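Local coordinates for GCN5-related N-acetyltransferase (Kribbella flavida, PDB 4IUS), which probably transfers an acyl group, such as acetyl, to an acceptor that is not established, at residues Ala8-Ala13 against Ala220-Leu225; Gly17-Arg22 against Val31-Asp36; Pro172-Ala177 against Ala204-Tyr209. The protein carries 1 engineered substitution. All blocks are in the same frame, centred on the assembly; numbering follows the deposited sequence.

Three contacts illustrate how chemistry follows place in a fold. Contacts 1 and 2 share helix 6-19: its earlier turns meet strand 222-225 of the large mixed sheet, whereas its C-terminal part meets strand 30-35 of the small antiparallel sheet. Contact 1 is largely buried yet has a polar, water-bridged outer side; contact 2 is only partly buried and combines leucine packing with a guanidinium group and bridging waters. Contact 3, wholly buried, sets helix 202-216 on strand 171-179 through alanines. Contacts 1 and 3 both bear on the large sheet and meet where Leu-225 CD2 packs against Thr-207 CG2, while contacts 2 and 3 lie apart, with the middle of the chain between them.

Contact 1 of 3, residues Ala8-Ala13 against Ala220-Leu225. With EDO (1,2-ethanediol), chain E.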
# COMPACT_ATOMS: atom_id res chain seq x y z
N ALA A 8 -1.80 -14.53 2.28
CA ALA A 8 -2.85 -14.39 3.27
C ALA A 8 -2.42 -13.52 4.45
O ALA A 8 -3.23 -12.73 4.94
CB ALA A 8 -3.36 -15.76 3.76
N ARG A 9 -1.16 -13.65 4.89
CA ARG A 9 -0.68 -12.82 5.98
C ARG A 9 -0.74 -11.34 5.58
O ARG A 9 -1.18 -10.50 6.38
CB ARG A 9 0.73 -13.23 6.34
CG ARG A 9 1.25 -12.44 7.51
CD ARG A 9 2.65 -12.82 7.90
NE ARG A 9 3.14 -11.92 8.93
CZ ARG A 9 4.41 -11.77 9.24
NH1 ARG A 9 5.36 -12.45 8.59
NH2 ARG A 9 4.75 -10.88 10.14
N ILE A 10 -0.31 -11.01 4.37
CA ILE A 10 -0.30 -9.65 3.90
C ILE A 10 -1.72 -9.13 3.76
O ILE A 10 -2.06 -8.03 4.24
CB ILE A 10 0.46 -9.51 2.58
CG1 ILE A 10 1.97 -9.70 2.86
CG2 ILE A 10 0.18 -8.16 1.92
CD1 ILE A 10 2.81 -9.80 1.60
N ALA A 11 -2.61 -9.91 3.16
CA ALA A 11 -4.01 -9.47 2.99
C ALA A 11 -4.68 -9.23 4.34
O ALA A 11 -5.42 -8.27 4.52
CB ALA A 11 -4.78 -10.47 2.15
N SER A 12 -4.45 -10.12 5.28
CA SER A 12 -5.04 -10.01 6.60
C SER A 12 -4.52 -8.77 7.34
O SER A 12 -5.28 -8.07 8.00
CB SER A 12 -4.79 -11.28 7.43
OG SER A 12 -5.55 -12.38 6.96
N ALA A 13 -3.22 -8.51 7.23
CA ALA A 13 -2.63 -7.35 7.85
C ALA A 13 -3.15 -6.07 7.21
O ALA A 13 -3.37 -5.06 7.92
CB ALA A 13 -1.11 -7.41 7.78
N ALA A 220 8.36 -3.99 12.88
CA ALA A 220 7.89 -4.84 11.77
C ALA A 220 8.81 -6.05 11.65
O ALA A 220 10.04 -5.92 11.84
CB ALA A 220 7.85 -4.07 10.46
N THR A 221 8.23 -7.17 11.25
CA THR A 221 8.98 -8.37 10.87
C THR A 221 8.84 -8.75 9.39
O THR A 221 9.49 -9.67 8.90
CB THR A 221 8.57 -9.55 11.76
OG1 THR A 221 7.19 -9.85 11.53
CG2 THR A 221 8.82 -9.19 13.23
N LEU A 222 7.97 -8.05 8.68
CA LEU A 222 7.79 -8.25 7.25
C LEU A 222 7.45 -6.90 6.61
O LEU A 222 6.55 -6.21 7.16
CB LEU A 222 6.68 -9.28 6.96
CG LEU A 222 6.38 -9.58 5.50
CD1 LEU A 222 7.55 -10.26 4.80
CD2 LEU A 222 5.09 -10.41 5.36
N ALA A 223 8.07 -6.54 5.47
CA ALA A 223 7.73 -5.33 4.73
C ALA A 223 7.38 -5.73 3.33
O ALA A 223 8.02 -6.60 2.77
CB ALA A 223 8.89 -4.33 4.71
N TRP A 224 6.35 -5.09 2.75
CA TRP A 224 5.99 -5.32 1.38
C TRP A 224 5.74 -4.02 0.69
O TRP A 224 5.47 -3.00 1.32
CB TRP A 224 4.80 -6.27 1.23
CG TRP A 224 3.51 -5.72 1.73
CD1 TRP A 224 3.03 -5.75 3.03
CD2 TRP A 224 2.54 -4.97 0.98
NE1 TRP A 224 1.82 -5.10 3.11
CE2 TRP A 224 1.47 -4.64 1.90
CE3 TRP A 224 2.43 -4.56 -0.36
CZ2 TRP A 224 0.34 -3.93 1.49
CZ3 TRP A 224 1.30 -3.83 -0.74
CH2 TRP A 224 0.29 -3.52 0.15
N LEU A 225 5.87 -4.04 -0.63
CA LEU A 225 5.54 -2.90 -1.48
C LEU A 225 5.09 -3.35 -2.84
O LEU A 225 5.28 -4.50 -3.22
CB LEU A 225 6.70 -1.94 -1.61
CG LEU A 225 8.00 -2.44 -2.20
CD1 LEU A 225 7.95 -2.44 -3.75
CD2 LEU A 225 9.19 -1.61 -1.70
C1 EDO E . 0.24 -2.94 6.15
O1 EDO E . -0.12 -3.96 5.20
C2 EDO E . -0.31 -3.34 7.52
O2 EDO E . -1.57 -2.70 7.78
O HOH W 1 8.23 -12.22 8.92
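Arg-9 NH2 is gripped by two acceptors: Thr-221 OG1, 3.0 Å from NH2 and almost exactly in the guanidinium plane, and the carbonyl oxygen of Asp-183. A water extends this edge-on hold, accepting from Arg-9 NH1 at 2.9 Å and donating to Thr-221 O at 2.8 Å, so that the plane of the group is fixed by direct and bridged bonds together. With CG anti to the backbone N (chi1 -177°) and the chain stretched out beyond it, the arginine reaches from the flank of its helix to the start of the strand. On the way it runs alongside Leu-222, the two pointing opposite ways, and the leucine CB lies over a guanidinium face, 3.8 Å from Arg-9 NH1.

Deeper in, the contact becomes apolar. Ile-10 lays its CG2 methyl over the five-membered ring of Trp-224 in a CH-pi contact, 3.7 Å from the centroid and 12° off the normal, while Leu-222 CD2 meets Ile-10 CG1. The indole edge is polar again: Trp-224 NE1 donates to O1 of a 1,2-ethanediol, probably from the crystallisation liquor, at 3.1 Å, and O2 of the same diol bonds to Ala-13 O.

Segment 8-13 runs nearly at right angles to strand 222-225, on the sheet face opposite helix 202-216. That strand runs parallel to 185-193, the central parallel pair characteristic of the GNAT fold.

Contact 2 of 3, residues Gly17-Arg22 against Val31-Asp36; sequences GLVRSR and VGLLHD. With SO4 (sulfate ion), chain C.
The guanidinium group of Arg-22 is sandwiched between a histidine and a leucine: His-35 CD2 lies over one face, towards its rim, and Leu-18 CD2 over the centre of the other. With CG anti to the carbonyl carbon (chi1 -64°), the extended arginine chain carries the group past Leu-33 CB. The imidazole presents an edge, its plane turned 68° from the guanidinium, with CD2 4.0 Å from Arg-22 CZ. Polar bonds fix the guanidinium's rotation: Arg-22 NH1 turns back to Leu-18 O at 3.1 Å, on a lone pair in the carbonyl plane, and NE donates to Leu-42 O. A leucine in place of Arg-22 would probably leave both carbonyls without this donor and the histidine edge without its flat partner.

Water carries the polar link between the segments. One molecule donates to Ser-21 O and accepts from Asp-36 N at 2.9 Å, sitting over the centre of the imidazole; another joins Ser-21 OG to His-35 NE2, while His-35 ND1 bonds to Glu-37 N. Behind them Leu-33 spreads its two methyls, CD1 reaching Leu-18 CD1 at 3.7 Å and CD2 reaching Val-19 CG1 at 3.8 Å. Arg-20 and Gln-16 hold a sulfate, probably from the crystallisation liquor.

The C-terminal part of helix 6-19 lies against the antiparallel sheet of strands 22-27, 30-35 and 44-47, where Leu-18 also touches Arg-44 and Val-46.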
# COMPACT_ATOMS: atom_id res chain seq x y z
N GLY A 17 -5.16 -3.12 9.23
CA GLY A 17 -4.79 -1.69 9.18
C GLY A 17 -5.93 -0.81 8.72
O GLY A 17 -6.21 0.25 9.32
N LEU A 18 -6.63 -1.25 7.69
CA LEU A 18 -7.66 -0.43 7.07
C LEU A 18 -8.83 -0.18 8.01
O LEU A 18 -9.43 0.90 7.99
CB LEU A 18 -8.17 -1.05 5.79
CG LEU A 18 -7.21 -1.00 4.59
CD1 LEU A 18 -7.68 -1.95 3.49
CD2 LEU A 18 -7.03 0.41 4.02
N VAL A 19 -9.21 -1.20 8.79
CA VAL A 19 -10.39 -1.09 9.63
C VAL A 19 -10.20 -0.15 10.81
O VAL A 19 -11.18 0.26 11.41
CB VAL A 19 -10.90 -2.45 10.16
CG1 VAL A 19 -11.30 -3.39 9.03
CG2 VAL A 19 -9.94 -3.11 11.11
N ARG A 20 -8.96 0.22 11.14
CA ARG A 20 -8.75 1.15 12.24
C ARG A 20 -9.40 2.50 11.99
O ARG A 20 -9.66 3.21 12.96
CB ARG A 20 -7.27 1.35 12.54
CG ARG A 20 -6.55 0.08 12.95
CD ARG A 20 -5.06 0.34 13.08
NE ARG A 20 -4.34 -0.83 13.59
CZ ARG A 20 -3.15 -1.27 13.13
NH1 ARG A 20 -2.53 -0.68 12.13
NH2 ARG A 20 -2.58 -2.31 13.71
N SER A 21 -9.61 2.88 10.72
CA SER A 21 -10.18 4.18 10.40
C SER A 21 -11.36 4.16 9.43
O SER A 21 -11.75 5.18 8.87
CB SER A 21 -9.09 5.11 9.85
OG SER A 21 -8.58 4.60 8.66
N ARG A 22 -11.92 2.99 9.20
CA ARG A 22 -13.02 2.82 8.26
C ARG A 22 -14.14 1.97 8.83
O ARG A 22 -13.88 1.01 9.55
CB ARG A 22 -12.52 2.20 6.96
CG ARG A 22 -11.53 3.08 6.21
CD ARG A 22 -10.79 2.37 5.16
NE ARG A 22 -9.82 3.21 4.51
CZ ARG A 22 -8.61 3.49 4.94
NH1 ARG A 22 -8.19 3.07 6.11
NH2 ARG A 22 -7.82 4.24 4.17
N VAL A 31 -15.67 -7.37 2.25
CA VAL A 31 -15.95 -6.32 3.21
C VAL A 31 -15.72 -4.98 2.55
O VAL A 31 -14.65 -4.71 1.99
CB VAL A 31 -15.16 -6.44 4.54
CG1 VAL A 31 -13.65 -6.52 4.34
CG2 VAL A 31 -15.58 -5.35 5.52
N GLY A 32 -16.75 -4.15 2.60
CA GLY A 32 -16.62 -2.76 2.16
C GLY A 32 -16.13 -1.91 3.30
O GLY A 32 -16.52 -2.09 4.45
N LEU A 33 -15.25 -0.99 3.00
CA LEU A 33 -14.56 -0.17 4.00
C LEU A 33 -14.76 1.29 3.61
O LEU A 33 -14.28 1.75 2.57
CB LEU A 33 -13.11 -0.53 4.05
CG LEU A 33 -12.80 -1.98 4.44
CD1 LEU A 33 -11.34 -2.33 4.11
CD2 LEU A 33 -13.15 -2.30 5.90
N LEU A 34 -15.49 2.03 4.45
CA LEU A 34 -15.90 3.42 4.16
C LEU A 34 -15.20 4.37 5.14
O LEU A 34 -15.37 4.29 6.36
CB LEU A 34 -17.44 3.56 4.23
CG LEU A 34 -18.19 2.92 3.05
CD1 LEU A 34 -19.66 2.59 3.33
CD2 LEU A 34 -18.07 3.77 1.79
N HIS A 35 -14.44 5.30 4.59
CA HIS A 35 -13.74 6.31 5.36
C HIS A 35 -14.67 7.45 5.68
O HIS A 35 -15.69 7.63 5.02
CB HIS A 35 -12.58 6.78 4.52
CG HIS A 35 -11.51 7.49 5.28
ND1 HIS A 35 -11.55 8.83 5.58
CD2 HIS A 35 -10.35 6.99 5.83
CE1 HIS A 35 -10.45 9.14 6.29
NE2 HIS A 35 -9.72 8.03 6.44
N ASP A 36 -14.35 8.24 6.70
CA ASP A 36 -15.10 9.47 6.94
C ASP A 36 -15.03 10.44 5.74
O ASP A 36 -16.02 11.07 5.38
CB ASP A 36 -14.61 10.18 8.22
CG ASP A 36 -15.02 9.45 9.52
OD1 ASP A 36 -15.83 8.50 9.48
OD2 ASP A 36 -14.54 9.85 10.59
S SO4 C . -5.19 -3.40 16.19
O1 SO4 C . -3.72 -3.57 16.10
O2 SO4 C . -5.59 -2.15 15.51
O3 SO4 C . -5.87 -4.48 15.45
O4 SO4 C . -5.61 -3.34 17.60
O HOH W 2 -12.44 7.71 8.80
O HOH W 3 -7.36 7.06 7.84

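Contact 3 of 3, residues Pro172-Ala177 against Ala204-Tyr209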
# COMPACT_ATOMS: atom_id res chain seq x y z
N PRO A 172 16.20 18.01 1.35
CA PRO A 172 15.46 16.78 1.03
C PRO A 172 15.20 16.62 -0.44
O PRO A 172 14.68 17.54 -1.07
CB PRO A 172 14.15 16.92 1.79
CG PRO A 172 14.42 17.92 2.84
CD PRO A 172 15.47 18.86 2.30
N VAL A 173 15.55 15.47 -0.97
CA VAL A 173 15.41 15.17 -2.39
C VAL A 173 14.68 13.86 -2.72
O VAL A 173 14.31 13.64 -3.87
CB VAL A 173 16.74 15.21 -3.17
CG1 VAL A 173 17.37 16.61 -3.11
CG2 VAL A 173 17.71 14.16 -2.64
N ALA A 174 14.49 13.01 -1.70
CA ALA A 174 13.80 11.73 -1.92
C ALA A 174 13.16 11.32 -0.62
O ALA A 174 13.55 11.79 0.46
CB ALA A 174 14.70 10.63 -2.45
N THR A 175 12.17 10.44 -0.72
CA THR A 175 11.40 10.06 0.44
C THR A 175 10.80 8.66 0.26
O THR A 175 10.68 8.16 -0.86
CB THR A 175 10.24 11.09 0.66
OG1 THR A 175 9.61 10.83 1.93
CG2 THR A 175 9.18 11.08 -0.40
N ALA A 176 10.42 8.05 1.37
CA ALA A 176 9.63 6.81 1.43
C ALA A 176 8.99 6.74 2.81
O ALA A 176 9.44 7.40 3.73
CB ALA A 176 10.52 5.57 1.19
N ALA A 177 7.93 5.97 2.91
CA ALA A 177 7.15 5.89 4.15
C ALA A 177 6.80 4.44 4.44
O ALA A 177 6.83 3.58 3.52
CB ALA A 177 5.87 6.70 3.97
N ALA A 204 15.73 4.37 -4.26
CA ALA A 204 16.11 3.08 -3.68
C ALA A 204 16.69 3.27 -2.27
O ALA A 204 16.37 2.50 -1.34
CB ALA A 204 17.10 2.35 -4.60
N LEU A 205 17.51 4.30 -2.07
CA LEU A 205 18.02 4.59 -0.70
C LEU A 205 16.89 4.87 0.25
O LEU A 205 16.86 4.40 1.39
CB LEU A 205 19.02 5.75 -0.68
CG LEU A 205 20.33 5.55 -1.41
CD1 LEU A 205 21.16 6.81 -1.17
CD2 LEU A 205 21.08 4.31 -0.99
N ALA A 206 15.92 5.67 -0.21
CA ALA A 206 14.79 6.03 0.62
C ALA A 206 13.99 4.79 1.02
O ALA A 206 13.61 4.58 2.17
CB ALA A 206 13.91 7.06 -0.08
N THR A 207 13.73 3.96 0.02
CA THR A 207 12.99 2.70 0.24
C THR A 207 13.71 1.83 1.25
O THR A 207 13.11 1.32 2.20
CB THR A 207 12.82 1.93 -1.07
OG1 THR A 207 12.12 2.75 -2.03
CG2 THR A 207 12.02 0.66 -0.87
N ALA A 208 15.02 1.67 1.08
CA ALA A 208 15.82 0.82 1.96
C ALA A 208 15.83 1.35 3.38
O ALA A 208 15.67 0.62 4.34
CB ALA A 208 17.24 0.67 1.38
N TYR A 209 16.02 2.67 3.52
CA TYR A 209 16.11 3.27 4.84
C TYR A 209 14.78 3.28 5.56
O TYR A 209 14.71 3.01 6.74
CB TYR A 209 16.72 4.70 4.74
CG TYR A 209 17.05 5.31 6.07
CD1 TYR A 209 18.10 4.82 6.84
CD2 TYR A 209 16.33 6.40 6.54
CE1 TYR A 209 18.35 5.38 8.07
CE2 TYR A 209 16.61 6.96 7.78
CZ TYR A 209 17.63 6.42 8.54
OH TYR A 209 17.93 6.99 9.78
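Within 204-209, Ala-206 makes most of the contact with 172-177. Its CB comes down beside the strand backbone, 3.5 Å from Thr-175 O, with the methyls of Ala-174 and Ala-176 before and after it at 4.4 and 3.9 Å from Ala-206 CB. Ala-176 returns the approach, its own CB lying 3.4 Å from Ala-206 O. The two segment axes pass only 6.7 Å apart, inclined at 33°.

The threonines differ in where they send their hydroxyls. In Thr-175, OG1 stands anti to the backbone N (chi1 -171°) and bonds to Val-164 O of the adjacent strand, on the face that packs against helix 131-141. Thr-207 has OG1 anti to its carbonyl carbon instead (chi1 -58°), which takes the hydroxyl back along its own helix to Gly-203 O. Upstream, Val-173 and Ala-174 both face Ile-166 in a classic beta bulge.

With each hydroxyl satisfied within its own sheet or helix, the interface itself is left to van der Waals contact of alanine methyls with each other and with backbone atoms, and their small size is consistent with so close an approach of helix to strand.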